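Local structure of putative uncharacterized protein TTHB189 (Thermus thermophilus, 2ZCA) at residues S2-L8 and F128-D133; F27-L31 and A66-L71; L82-L86 and A118-V122; E97-L103 and W149-Y154. The protein belongs to the Cse2 (CasB) family of type I-E CRISPR-associated proteins and probably serves in CRISPR-based immunity against mobile genetic elements. One frame throughout, in Å; residues are numbered along the deposited sequence.

Interaction 1 (S2-L8 and F128-D133); sequences SPGERFL and FARLLD
Gly-4 and Ala-129 mark the close approach of segments 3-8 and 128-133, with axes 7.3 Å apart and N-to-C directions at 130°. The Gly-4 CA lies 3.3 Å from Ala-129 O and makes a CA-H...O contact with it. Asp-133 grips the start of helix 3-15 with both carboxylate oxygens. Its OD1 accepts from Gly-4 N at 2.8 Å, and the N-H comes from above the carboxylate plane, 43° out of it. Its OD2 accepts the hydroxyl of Ser-2 OG at 2.7 Å, through the syn lone pair. Ser-2 is the N-cap: OG also accepts from Glu-5 N, while Glu-5 OE1 accepts from Ser-2 N through its anti lone pair. These two bonds form a capping box. With chi1 at 65°, OG lies between the backbone N and the carbonyl carbon, within reach of both Asp-133 OD2 and Glu-5 N. Apolar contacts continue along the helices. Leu-132 CD2 packs on Phe-7 CB at 3.5 Å and reaches the ring obliquely. Leu-8 CD2 meets Ala-129 CB at 4.0 Å. A water donates to Gly-4 O and Phe-128 O. Asp-133 thus adds two bonds beside the box. The positive end of the helix dipole would probably favour its charged form.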
loop_
_atom_site.group_PDB
_atom_site.type_symbol
_atom_site.label_atom_id
_atom_site.label_comp_id
_atom_site.label_asym_id
_atom_site.label_seq_id
_atom_site.Cartn_x
_atom_site.Cartn_y
_atom_site.Cartn_z
ATOM N N SER A 2 8.311 12.853 2.704
ATOM C CA SER A 2 6.875 12.804 2.481
ATOM C C SER A 2 6.319 11.831 3.515
ATOM O O SER A 2 7.077 11.099 4.148
ATOM C CB SER A 2 6.571 12.283 1.076
ATOM O OG SER A 2 6.980 10.931 0.933
ATOM N N PRO A 3 4.992 11.817 3.709
ATOM C CA PRO A 3 4.404 10.896 4.687
ATOM C C PRO A 3 4.789 9.448 4.361
ATOM O O PRO A 3 5.062 8.646 5.257
ATOM C CB PRO A 3 2.906 11.141 4.532
ATOM C CG PRO A 3 2.845 12.598 4.162
ATOM C CD PRO A 3 3.971 12.732 3.162
ATOM N N GLY A 4 4.810 9.133 3.068
ATOM C CA GLY A 4 5.162 7.795 2.623
ATOM C C GLY A 4 6.597 7.429 2.941
ATOM O O GLY A 4 6.878 6.328 3.399
ATOM N N GLU A 5 7.517 8.356 2.705
ATOM C CA GLU A 5 8.921 8.096 2.986
ATOM C C GLU A 5 9.151 7.939 4.491
ATOM O O GLU A 5 9.938 7.098 4.919
ATOM C CB GLU A 5 9.781 9.224 2.409
ATOM C CG GLU A 5 9.619 9.335 0.893
ATOM C CD GLU A 5 10.392 10.486 0.279
ATOM O OE1 GLU A 5 10.237 11.633 0.748
ATOM O OE2 GLU A 5 11.146 10.242 -0.685
ATOM N N ARG A 6 8.451 8.739 5.289
ATOM C CA ARG A 6 8.583 8.665 6.741
ATOM C C ARG A 6 8.110 7.318 7.272
ATOM O O ARG A 6 8.750 6.716 8.133
ATOM C CB ARG A 6 7.777 9.779 7.414
ATOM C CG ARG A 6 8.508 11.108 7.520
ATOM C CD ARG A 6 7.763 12.057 8.443
ATOM N NE ARG A 6 6.680 12.753 7.758
ATOM C CZ ARG A 6 6.865 13.778 6.934
ATOM N NH1 ARG A 6 8.092 14.220 6.698
ATOM N NH2 ARG A 6 5.826 14.363 6.345
ATOM N N PHE A 7 6.982 6.846 6.758
ATOM C CA PHE A 7 6.436 5.571 7.208
ATOM C C PHE A 7 7.310 4.411 6.739
ATOM O O PHE A 7 7.481 3.418 7.450
ATOM C CB PHE A 7 5.003 5.401 6.694
ATOM C CG PHE A 7 4.257 4.274 7.359
ATOM C CD1 PHE A 7 4.196 4.195 8.747
ATOM C CD2 PHE A 7 3.616 3.299 6.603
ATOM C CE1 PHE A 7 3.511 3.160 9.374
ATOM C CE2 PHE A 7 2.925 2.256 7.222
ATOM C CZ PHE A 7 2.874 2.189 8.612
ATOM N N LEU A 8 7.872 4.536 5.542
ATOM C CA LEU A 8 8.733 3.486 5.017
ATOM C C LEU A 8 9.950 3.335 5.929
ATOM O O LEU A 8 10.401 2.222 6.199
ATOM C CB LEU A 8 9.188 3.828 3.600
ATOM C CG LEU A 8 10.137 2.821 2.958
ATOM C CD1 LEU A 8 9.475 1.446 2.880
ATOM C CD2 LEU A 8 10.510 3.314 1.574
ATOM N N PHE A 128 6.708 1.363 -1.794
ATOM C CA PHE A 128 5.731 1.511 -0.720
ATOM C C PHE A 128 5.604 2.931 -0.188
ATOM O O PHE A 128 4.604 3.278 0.437
ATOM C CB PHE A 128 6.064 0.534 0.410
ATOM C CG PHE A 128 5.706 -0.887 0.087
ATOM C CD1 PHE A 128 4.378 -1.305 0.123
ATOM C CD2 PHE A 128 6.682 -1.798 -0.299
ATOM C CE1 PHE A 128 4.028 -2.612 -0.224
ATOM C CE2 PHE A 128 6.341 -3.109 -0.647
ATOM C CZ PHE A 128 5.014 -3.514 -0.610
ATOM N N ALA A 129 6.612 3.758 -0.444
ATOM C CA ALA A 129 6.568 5.144 -0.013
ATOM C C ALA A 129 5.550 5.864 -0.895
ATOM O O ALA A 129 4.665 6.559 -0.400
ATOM C CB ALA A 129 7.946 5.782 -0.154
ATOM N N ARG A 130 5.672 5.686 -2.207
ATOM C CA ARG A 130 4.736 6.313 -3.137
ATOM C C ARG A 130 3.352 5.698 -2.964
ATOM O O ARG A 130 2.338 6.371 -3.126
ATOM C CB ARG A 130 5.210 6.142 -4.593
ATOM C CG ARG A 130 4.278 6.767 -5.639
ATOM C CD ARG A 130 3.919 8.227 -5.319
ATOM N NE ARG A 130 5.061 9.139 -5.377
ATOM C CZ ARG A 130 5.512 9.725 -6.485
ATOM N NH1 ARG A 130 4.919 9.503 -7.652
ATOM N NH2 ARG A 130 6.552 10.546 -6.422
ATOM N N LEU A 131 3.299 4.414 -2.626
ATOM C CA LEU A 131 2.005 3.774 -2.434
ATOM C C LEU A 131 1.214 4.471 -1.319
ATOM O O LEU A 131 0.024 4.745 -1.475
ATOM C CB LEU A 131 2.176 2.286 -2.104
ATOM C CG LEU A 131 0.858 1.521 -1.937
ATOM C CD1 LEU A 131 0.015 1.667 -3.205
ATOM C CD2 LEU A 131 1.138 0.047 -1.651
ATOM N N LEU A 132 1.867 4.765 -0.198
ATOM C CA LEU A 132 1.166 5.431 0.895
ATOM C C LEU A 132 0.810 6.871 0.525
ATOM O O LEU A 132 -0.308 7.318 0.771
ATOM C CB LEU A 132 2.003 5.427 2.179
ATOM C CG LEU A 132 1.364 6.184 3.349
ATOM C CD1 LEU A 132 0.004 5.572 3.677
ATOM C CD2 LEU A 132 2.281 6.143 4.562
ATOM N N ASP A 133 1.753 7.602 -0.060
ATOM C CA ASP A 133 1.463 8.980 -0.440
ATOM C C ASP A 133 0.263 9.029 -1.373
ATOM O O ASP A 133 -0.559 9.947 -1.296
ATOM C CB ASP A 133 2.670 9.634 -1.124
ATOM C CG ASP A 133 3.790 9.950 -0.153
ATOM O OD1 ASP A 133 3.491 10.391 0.975
ATOM O OD2 ASP A 133 4.968 9.775 -0.522
HETATM O O HOH W 1 5.227 3.990 3.247
#

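Interaction 2 (F27-L31 and A66-L71); sequences FRRSL and AALYAL
The Phe-27 ring carries the methyl group of Ala-66 over one face. The CB of Ala-66 stands 3.8 Å from the ring centroid of Phe-27 and only 8° off the ring normal, a CH-pi contact centred on the ring. Ala-70 CB lies at the ring edge, near its plane, and touches Phe-27 CB at 3.5 Å. The other flat group is the Arg-28 guanidinium. Leu-71 CD1 meets it obliquely, nearest to Arg-28 NE at 3.6 Å. A bend at chi2 (65°) brings the arginine chain across Leu-71, which it crosses at a slant.

Ala-67 CB is touched by three groups of segment 27-31. Leu-31 CD2 meets it at 3.5 Å, and Phe-27 O and Ser-30 OG also lie against it. Ser-30 OG donates to Phe-27 O of its own segment. Leu-31 spreads its two methyls over different partners: CD2 reaches Leu-68 CD2 at 4.1 Å, and CD1 reaches Leu-71 CB. It crosses both leucines at about a right angle.

Other helices flank the contact. Phe-27 also packs on Leu-11 of helix 3-15, and Leu-68 on Leu-115 and Val-119 of helix 111-121. Small alanines on helix 56-71 let segment 27-31 come near, with CA atoms of Phe-27 and Ala-67 4.5 Å apart. This is close, alanine-mediated helix packing inside the all-helical fold of Cse2.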
loop_
_atom_site.group_PDB
_atom_site.type_symbol
_atom_site.label_atom_id
_atom_site.label_comp_id
_atom_site.label_asym_id
_atom_site.label_seq_id
_atom_site.Cartn_x
_atom_site.Cartn_y
_atom_site.Cartn_z
ATOM N N PHE A 27 0.967 -7.785 10.904
ATOM C CA PHE A 27 0.649 -7.085 9.665
ATOM C C PHE A 27 0.093 -8.049 8.620
ATOM O O PHE A 27 -0.898 -7.750 7.950
ATOM C CB PHE A 27 1.890 -6.391 9.083
ATOM C CG PHE A 27 2.391 -5.227 9.897
ATOM C CD1 PHE A 27 1.526 -4.479 10.690
ATOM C CD2 PHE A 27 3.728 -4.842 9.821
ATOM C CE1 PHE A 27 1.988 -3.362 11.395
ATOM C CE2 PHE A 27 4.198 -3.727 10.521
ATOM C CZ PHE A 27 3.326 -2.987 11.308
ATOM N N ARG A 28 0.733 -9.206 8.480
ATOM C CA ARG A 28 0.289 -10.184 7.494
ATOM C C ARG A 28 -1.117 -10.680 7.806
ATOM O O ARG A 28 -1.967 -10.754 6.921
ATOM C CB ARG A 28 1.267 -11.365 7.438
ATOM C CG ARG A 28 0.870 -12.434 6.431
ATOM C CD ARG A 28 0.906 -11.910 4.994
ATOM N NE ARG A 28 0.452 -12.923 4.046
ATOM C CZ ARG A 28 -0.809 -13.323 3.914
ATOM N NH1 ARG A 28 -1.766 -12.793 4.667
ATOM N NH2 ARG A 28 -1.114 -14.274 3.041
ATOM N N ARG A 29 -1.367 -11.009 9.067
ATOM C CA ARG A 29 -2.678 -11.488 9.462
ATOM C C ARG A 29 -3.751 -10.404 9.315
ATOM O O ARG A 29 -4.913 -10.714 9.055
ATOM C CB ARG A 29 -2.635 -12.003 10.904
ATOM C CG ARG A 29 -3.981 -12.459 11.449
ATOM C CD ARG A 29 -4.623 -13.522 10.564
ATOM N NE ARG A 29 -5.903 -13.969 11.105
ATOM C CZ ARG A 29 -6.748 -14.775 10.468
ATOM N NH1 ARG A 29 -6.454 -15.228 9.257
ATOM N NH2 ARG A 29 -7.891 -15.126 11.043
ATOM N N SER A 30 -3.361 -9.137 9.454
ATOM C CA SER A 30 -4.321 -8.038 9.338
ATOM C C SER A 30 -4.976 -7.944 7.960
ATOM O O SER A 30 -5.989 -7.264 7.801
ATOM C CB SER A 30 -3.660 -6.693 9.659
ATOM O OG SER A 30 -2.833 -6.252 8.591
ATOM N N LEU A 31 -4.403 -8.611 6.963
ATOM C CA LEU A 31 -4.982 -8.568 5.622
ATOM C C LEU A 31 -6.344 -9.247 5.568
ATOM O O LEU A 31 -7.119 -9.027 4.636
ATOM C CB LEU A 31 -4.039 -9.209 4.600
ATOM C CG LEU A 31 -2.899 -8.329 4.080
ATOM C CD1 LEU A 31 -2.120 -9.098 3.028
ATOM C CD2 LEU A 31 -3.460 -7.035 3.478
ATOM N N ALA A 66 1.195 -1.057 5.689
ATOM C CA ALA A 66 2.034 -1.905 6.527
ATOM C C ALA A 66 1.722 -3.370 6.207
ATOM O O ALA A 66 2.623 -4.206 6.143
ATOM C CB ALA A 66 1.767 -1.627 8.011
ATOM N N ALA A 67 0.440 -3.672 6.013
ATOM C CA ALA A 67 0.020 -5.037 5.706
ATOM C C ALA A 67 0.563 -5.491 4.353
ATOM O O ALA A 67 1.041 -6.619 4.212
ATOM C CB ALA A 67 -1.503 -5.136 5.717
ATOM N N LEU A 68 0.492 -4.612 3.358
ATOM C CA LEU A 68 0.981 -4.955 2.026
ATOM C C LEU A 68 2.503 -5.054 2.012
ATOM O O LEU A 68 3.082 -5.848 1.263
ATOM C CB LEU A 68 0.485 -3.921 1.010
ATOM C CG LEU A 68 -1.046 -3.910 0.887
ATOM C CD1 LEU A 68 -1.503 -2.739 0.034
ATOM C CD2 LEU A 68 -1.520 -5.234 0.289
ATOM N N TYR A 69 3.147 -4.248 2.847
ATOM C CA TYR A 69 4.602 -4.258 2.963
ATOM C C TYR A 69 5.021 -5.623 3.509
ATOM O O TYR A 69 5.973 -6.232 3.027
ATOM C CB TYR A 69 5.037 -3.121 3.900
ATOM C CG TYR A 69 6.507 -3.071 4.260
ATOM C CD1 TYR A 69 7.010 -3.799 5.343
ATOM C CD2 TYR A 69 7.381 -2.246 3.561
ATOM C CE1 TYR A 69 8.353 -3.692 5.722
ATOM C CE2 TYR A 69 8.721 -2.133 3.928
ATOM C CZ TYR A 69 9.200 -2.855 5.010
ATOM O OH TYR A 69 10.522 -2.724 5.378
ATOM N N ALA A 70 4.293 -6.105 4.513
ATOM C CA ALA A 70 4.586 -7.403 5.105
ATOM C C ALA A 70 4.346 -8.531 4.098
ATOM O O ALA A 70 5.129 -9.484 4.026
ATOM C CB ALA A 70 3.728 -7.609 6.352
ATOM N N LEU A 71 3.268 -8.423 3.325
ATOM C CA LEU A 71 2.936 -9.431 2.322
ATOM C C LEU A 71 4.105 -9.621 1.358
ATOM O O LEU A 71 4.399 -10.745 0.928
ATOM C CB LEU A 71 1.684 -9.013 1.539
ATOM C CG LEU A 71 1.275 -9.899 0.354
ATOM C CD1 LEU A 71 0.875 -11.281 0.857
ATOM C CD2 LEU A 71 0.119 -9.253 -0.404
#

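Interaction 3 (L82-L86 and A118-V122); sequences LARAL and AVALV
Val-122 CG1 is the centre of the first shell. It presses on Leu-86 CD2 at 3.5 Å, tighter than a usual carbon contact. The same methyl meets Leu-82 CD1 at 3.9 Å and Ala-85 CB at 3.9 Å, so three residues of helix 82-90 pack on it. CG1 points there because chi1 of -54° places it anti to the carbonyl carbon. Leu-82 and Leu-86 each cross Val-122 at about a right angle. Leu-82 sends its other methyl, CD2, to Ala-118 CB and to Val-119 CG2, both at 4.1 Å. Leu-86 CD2 also comes within 4.4 Å of Leu-121 CD2, a looser contact.

The next shell frames these residues. Val-122 is the first residue past the end of helix 111-121, and its N still bonds to Ala-118 O at 3.2 Å. Its own carbonyl oxygen accepts from Lys-72 NZ. Behind helix 82-90 lies helix 144-155, where Trp-149 touches Leu-82 and Tyr-153 touches Leu-86. Leu-103 of helix 96-104 covers Ala-118.

The side-chain contacts are all apolar, between leucine, valine and alanine. This is buried helix-helix packing of the all-helical Cse2 fold, in which the residue just past helix 111-121 packs on helix 82-90.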
loop_
_atom_site.group_PDB
_atom_site.type_symbol
_atom_site.label_atom_id
_atom_site.label_comp_id
_atom_site.label_asym_id
_atom_site.label_seq_id
_atom_site.Cartn_x
_atom_site.Cartn_y
_atom_site.Cartn_z
ATOM N N LEU A 82 3.203 0.574 -8.120
ATOM C CA LEU A 82 2.261 -0.511 -8.327
ATOM C C LEU A 82 1.733 -0.476 -9.758
ATOM O O LEU A 82 1.573 -1.519 -10.387
ATOM C CB LEU A 82 1.092 -0.409 -7.338
ATOM C CG LEU A 82 0.001 -1.477 -7.487
ATOM C CD1 LEU A 82 0.620 -2.873 -7.475
ATOM C CD2 LEU A 82 -1.002 -1.341 -6.351
ATOM N N ALA A 83 1.474 0.724 -10.278
ATOM C CA ALA A 83 0.962 0.851 -11.642
ATOM C C ALA A 83 1.947 0.277 -12.652
ATOM O O ALA A 83 1.548 -0.411 -13.590
ATOM C CB ALA A 83 0.671 2.317 -11.971
ATOM N N ARG A 84 3.232 0.570 -12.469
ATOM C CA ARG A 84 4.251 0.053 -13.373
ATOM C C ARG A 84 4.365 -1.463 -13.216
ATOM O O ARG A 84 4.498 -2.191 -14.200
ATOM C CB ARG A 84 5.596 0.735 -13.098
ATOM C CG ARG A 84 5.618 2.191 -13.568
ATOM C CD ARG A 84 6.780 3.001 -13.000
ATOM N NE ARG A 84 6.743 4.380 -13.488
ATOM C CZ ARG A 84 7.480 5.375 -13.001
ATOM N NH1 ARG A 84 8.326 5.157 -12.000
ATOM N NH2 ARG A 84 7.370 6.594 -13.515
ATOM N N ALA A 85 4.293 -1.941 -11.977
ATOM C CA ALA A 85 4.376 -3.374 -11.717
ATOM C C ALA A 85 3.195 -4.105 -12.348
ATOM O O ALA A 85 3.334 -5.244 -12.803
ATOM C CB ALA A 85 4.411 -3.635 -10.212
ATOM N N LEU A 86 2.031 -3.459 -12.366
ATOM C CA LEU A 86 0.847 -4.065 -12.962
ATOM C C LEU A 86 0.997 -4.139 -14.477
ATOM O O LEU A 86 0.588 -5.120 -15.098
ATOM C CB LEU A 86 -0.416 -3.279 -12.588
ATOM C CG LEU A 86 -0.942 -3.544 -11.168
ATOM C CD1 LEU A 86 -1.999 -2.513 -10.781
ATOM C CD2 LEU A 86 -1.518 -4.957 -11.101
ATOM N N ALA A 118 -4.277 -6.400 -6.026
ATOM C CA ALA A 118 -3.312 -5.923 -7.018
ATOM C C ALA A 118 -1.864 -6.168 -6.592
ATOM O O ALA A 118 -1.026 -6.554 -7.404
ATOM C CB ALA A 118 -3.528 -4.448 -7.280
ATOM N N VAL A 119 -1.566 -5.924 -5.320
ATOM C CA VAL A 119 -0.218 -6.145 -4.815
ATOM C C VAL A 119 0.090 -7.642 -4.838
ATOM O O VAL A 119 1.199 -8.050 -5.177
ATOM C CB VAL A 119 -0.067 -5.586 -3.371
ATOM C CG1 VAL A 119 1.288 -5.959 -2.793
ATOM C CG2 VAL A 119 -0.210 -4.075 -3.394
ATOM N N ALA A 120 -0.898 -8.463 -4.494
ATOM C CA ALA A 120 -0.705 -9.911 -4.483
ATOM C C ALA A 120 -0.536 -10.454 -5.900
ATOM O O ALA A 120 0.060 -11.510 -6.111
ATOM C CB ALA A 120 -1.893 -10.590 -3.804
ATOM N N LEU A 121 -1.062 -9.716 -6.870
ATOM C CA LEU A 121 -1.004 -10.123 -8.266
ATOM C C LEU A 121 0.346 -9.860 -8.932
ATOM O O LEU A 121 0.816 -10.673 -9.730
ATOM C CB LEU A 121 -2.105 -9.399 -9.048
ATOM C CG LEU A 121 -2.316 -9.767 -10.516
ATOM C CD1 LEU A 121 -2.671 -11.243 -10.640
ATOM C CD2 LEU A 121 -3.433 -8.904 -11.084
ATOM N N VAL A 122 0.976 -8.734 -8.610
ATOM C CA VAL A 122 2.252 -8.406 -9.235
ATOM C C VAL A 122 3.427 -9.224 -8.722
ATOM O O VAL A 122 3.388 -9.784 -7.624
ATOM C CB VAL A 122 2.601 -6.906 -9.083
ATOM C CG1 VAL A 122 1.452 -6.052 -9.616
ATOM C CG2 VAL A 122 2.900 -6.572 -7.632
#

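Interaction 4 (E97-L103 and W149-Y154); sequences EKRFLAL and WAREYY
Phe-100 runs from helix 96-104 straight into the surface of helix 144-155. Its CB meets Tyr-153 CE2 at 4.1 Å. With CG anti to the backbone N (chi1 171°), the ring is carried across to the other helix. Phe-100 CG is nearest to Tyr-153 CD2, and Phe-100 CD2 stands 3.5 Å from Tyr-153 CD2, which sits over the centre of the phenylalanine ring. Farther out, Phe-100 CE2 reaches Tyr-153 CG at 3.4 Å. At the tip, CZ touches Tyr-153 CB and stands 3.6 Å from Trp-149 O, which is at the ring edge. The two rings form an offset stack, with centroids 4.1 Å apart and planes at 9°. The side chains slide past each other in opposite directions. Tyr-154 CE2 and Ala-150 CA also lie at the edge of the Phe-100 ring.

Polar groups close one end. Tyr-154 OH donates to the anti lone pair of Glu-97 OE1 at 2.6 Å, and that oxygen lies at the tyrosine ring's edge, near its plane. The extended Glu-97 chain passes the hydroxyl of Tyr-153, which holds a water that bonds weakly to Glu-97 OE2. At the other end, Leu-103 CD2 meets the edge of the Trp-149 ring at CZ3, 3.6 Å away. The indole NE1 is hydrogen-bonded to Asp-134, which restrains the ring from outside.

Segments 97-103 and 149-154 run nearly antiparallel, at 163°, with axes 11.4 Å apart. Phe-100 sits among Trp-149, Ala-150, Tyr-153 and Tyr-154: a single knob-into-hole contact between two aromatic-rich helical segments.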
loop_
_atom_site.group_PDB
_atom_site.type_symbol
_atom_site.label_atom_id
_atom_site.label_comp_id
_atom_site.label_asym_id
_atom_site.label_seq_id
_atom_site.Cartn_x
_atom_site.Cartn_y
_atom_site.Cartn_z
ATOM N N GLU A 97 -5.115 -5.903 -17.132
ATOM C CA GLU A 97 -5.454 -4.511 -17.393
ATOM C C GLU A 97 -6.837 -4.151 -16.861
ATOM O O GLU A 97 -7.047 -3.037 -16.377
ATOM C CB GLU A 97 -5.388 -4.197 -18.887
ATOM C CG GLU A 97 -5.501 -2.711 -19.147
ATOM C CD GLU A 97 -5.379 -2.345 -20.605
ATOM O OE1 GLU A 97 -5.483 -1.139 -20.907
ATOM O OE2 GLU A 97 -5.183 -3.252 -21.443
ATOM N N LYS A 98 -7.780 -5.083 -16.959
ATOM C CA LYS A 98 -9.127 -4.833 -16.460
ATOM C C LYS A 98 -9.100 -4.693 -14.939
ATOM O O LYS A 98 -9.888 -3.942 -14.362
ATOM C CB LYS A 98 -10.076 -5.964 -16.868
ATOM C CG LYS A 98 -10.348 -6.027 -18.363
ATOM C CD LYS A 98 -11.313 -7.153 -18.704
ATOM C CE LYS A 98 -11.610 -7.202 -20.197
ATOM N NZ LYS A 98 -12.216 -5.933 -20.685
ATOM N N ARG A 99 -8.201 -5.425 -14.287
ATOM C CA ARG A 99 -8.089 -5.325 -12.837
ATOM C C ARG A 99 -7.503 -3.962 -12.496
ATOM O O ARG A 99 -7.907 -3.324 -11.525
ATOM C CB ARG A 99 -7.188 -6.427 -12.273
ATOM C CG ARG A 99 -7.823 -7.802 -12.257
ATOM C CD ARG A 99 -7.097 -8.721 -11.282
ATOM N NE ARG A 99 -7.724 -10.037 -11.191
ATOM C CZ ARG A 99 -7.681 -10.956 -12.150
ATOM N NH1 ARG A 99 -7.033 -10.707 -13.282
ATOM N NH2 ARG A 99 -8.290 -12.121 -11.980
ATOM N N PHE A 100 -6.543 -3.523 -13.303
ATOM C CA PHE A 100 -5.914 -2.227 -13.090
ATOM C C PHE A 100 -6.959 -1.119 -13.212
ATOM O O PHE A 100 -7.042 -0.238 -12.361
ATOM C CB PHE A 100 -4.793 -2.005 -14.114
ATOM C CG PHE A 100 -4.239 -0.606 -14.110
ATOM C CD1 PHE A 100 -3.581 -0.103 -12.989
ATOM C CD2 PHE A 100 -4.395 0.220 -15.221
ATOM C CE1 PHE A 100 -3.089 1.198 -12.973
ATOM C CE2 PHE A 100 -3.905 1.530 -15.216
ATOM C CZ PHE A 100 -3.251 2.019 -14.087
ATOM N N LEU A 101 -7.765 -1.156 -14.267
ATOM C CA LEU A 101 -8.785 -0.122 -14.432
ATOM C C LEU A 101 -9.801 -0.125 -13.292
ATOM O O LEU A 101 -10.236 0.935 -12.842
ATOM C CB LEU A 101 -9.495 -0.278 -15.778
ATOM C CG LEU A 101 -8.572 0.003 -16.972
ATOM C CD1 LEU A 101 -9.327 -0.225 -18.272
ATOM C CD2 LEU A 101 -8.050 1.430 -16.899
ATOM N N ALA A 102 -10.171 -1.313 -12.820
ATOM C CA ALA A 102 -11.127 -1.425 -11.720
ATOM C C ALA A 102 -10.516 -0.858 -10.444
ATOM O O ALA A 102 -11.222 -0.343 -9.573
ATOM C CB ALA A 102 -11.525 -2.883 -11.510
ATOM N N LEU A 103 -9.197 -0.967 -10.332
ATOM C CA LEU A 103 -8.490 -0.439 -9.174
ATOM C C LEU A 103 -8.594 1.086 -9.204
ATOM O O LEU A 103 -8.923 1.721 -8.200
ATOM C CB LEU A 103 -7.024 -0.879 -9.210
ATOM C CG LEU A 103 -6.128 -0.364 -8.084
ATOM C CD1 LEU A 103 -6.738 -0.716 -6.741
ATOM C CD2 LEU A 103 -4.737 -0.967 -8.232
ATOM N N TRP A 149 -1.575 7.342 -12.118
ATOM C CA TRP A 149 -1.335 5.906 -12.190
ATOM C C TRP A 149 -1.546 5.470 -13.635
ATOM O O TRP A 149 -0.784 4.667 -14.175
ATOM C CB TRP A 149 -2.290 5.151 -11.261
ATOM C CG TRP A 149 -1.815 5.106 -9.841
ATOM C CD1 TRP A 149 -1.073 6.052 -9.193
ATOM C CD2 TRP A 149 -2.075 4.075 -8.882
ATOM N NE1 TRP A 149 -0.854 5.673 -7.887
ATOM C CE2 TRP A 149 -1.459 4.463 -7.670
ATOM C CE3 TRP A 149 -2.771 2.859 -8.928
ATOM C CZ2 TRP A 149 -1.516 3.678 -6.512
ATOM C CZ3 TRP A 149 -2.827 2.077 -7.773
ATOM C CH2 TRP A 149 -2.201 2.493 -6.583
ATOM N N ALA A 150 -2.584 6.011 -14.263
ATOM C CA ALA A 150 -2.869 5.681 -15.651
ATOM C C ALA A 150 -1.682 6.100 -16.514
ATOM O O ALA A 150 -1.296 5.384 -17.437
ATOM C CB ALA A 150 -4.139 6.386 -16.112
ATOM N N ARG A 151 -1.102 7.256 -16.199
ATOM C CA ARG A 151 0.057 7.773 -16.929
ATOM C C ARG A 151 1.251 6.827 -16.774
ATOM O O ARG A 151 1.966 6.545 -17.737
ATOM C CB ARG A 151 0.445 9.157 -16.396
ATOM C CG ARG A 151 1.540 9.865 -17.198
ATOM C CD ARG A 151 2.010 11.140 -16.497
ATOM N NE ARG A 151 2.848 10.845 -15.335
ATOM C CZ ARG A 151 3.143 11.721 -14.377
ATOM N NH1 ARG A 151 2.666 12.957 -14.435
ATOM N NH2 ARG A 151 3.921 11.363 -13.364
ATOM N N GLU A 152 1.468 6.342 -15.555
ATOM C CA GLU A 152 2.578 5.430 -15.292
ATOM C C GLU A 152 2.377 4.088 -15.993
ATOM O O GLU A 152 3.319 3.513 -16.542
ATOM C CB GLU A 152 2.729 5.198 -13.783
ATOM C CG GLU A 152 2.836 6.473 -12.961
ATOM C CD GLU A 152 2.979 6.208 -11.471
ATOM O OE1 GLU A 152 2.518 5.142 -11.002
ATOM O OE2 GLU A 152 3.539 7.073 -10.765
ATOM N N TYR A 153 1.145 3.589 -15.973
ATOM C CA TYR A 153 0.831 2.309 -16.595
ATOM C C TYR A 153 0.995 2.358 -18.114
ATOM O O TYR A 153 1.765 1.588 -18.691
ATOM C CB TYR A 153 -0.598 1.898 -16.233
ATOM C CG TYR A 153 -1.018 0.535 -16.736
ATOM C CD1 TYR A 153 -1.443 0.353 -18.052
ATOM C CD2 TYR A 153 -1.006 -0.575 -15.887
ATOM C CE1 TYR A 153 -1.851 -0.900 -18.511
ATOM C CE2 TYR A 153 -1.411 -1.832 -16.336
ATOM C CZ TYR A 153 -1.833 -1.985 -17.649
ATOM O OH TYR A 153 -2.248 -3.217 -18.099
ATOM N N TYR A 154 0.273 3.263 -18.765
ATOM C CA TYR A 154 0.363 3.367 -20.216
ATOM C C TYR A 154 1.694 3.945 -20.676
ATOM O O TYR A 154 2.077 3.798 -21.837
ATOM C CB TYR A 154 -0.818 4.183 -20.742
ATOM C CG TYR A 154 -2.116 3.444 -20.530
ATOM C CD1 TYR A 154 -2.395 2.273 -21.238
ATOM C CD2 TYR A 154 -3.020 3.851 -19.551
ATOM C CE1 TYR A 154 -3.538 1.522 -20.967
ATOM C CE2 TYR A 154 -4.161 3.108 -19.271
ATOM C CZ TYR A 154 -4.414 1.943 -19.980
ATOM O OH TYR A 154 -5.531 1.190 -19.685
HETATM O O HOH W 2 -1.837 -3.669 -20.675
#

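In the fold
The four contacts touch in a closed circuit, 1 to 2 to 3 to 4 and back to 1, while 1 and 3 come near without touching. Interactions 3 and 4 are the closest pair, with centres about 10 Å apart. They share a core: Leu-86 CD1 lies 3.6 Å from Phe-100 CD1. Interaction 2 joins interaction 3 through Leu-68 CD1 and Val-119 CG2, 3.9 Å apart. Interaction 1 borders interaction 2 where Phe-128 CZ packs on Leu-68 O. It also meets interaction 4 through Leu-131 and Trp-149. Interactions 2 and 4 lie on opposite sides of the chain's centre, about 23 Å between centres. Interaction 1 brings the N-terminal helix onto helix 128-136.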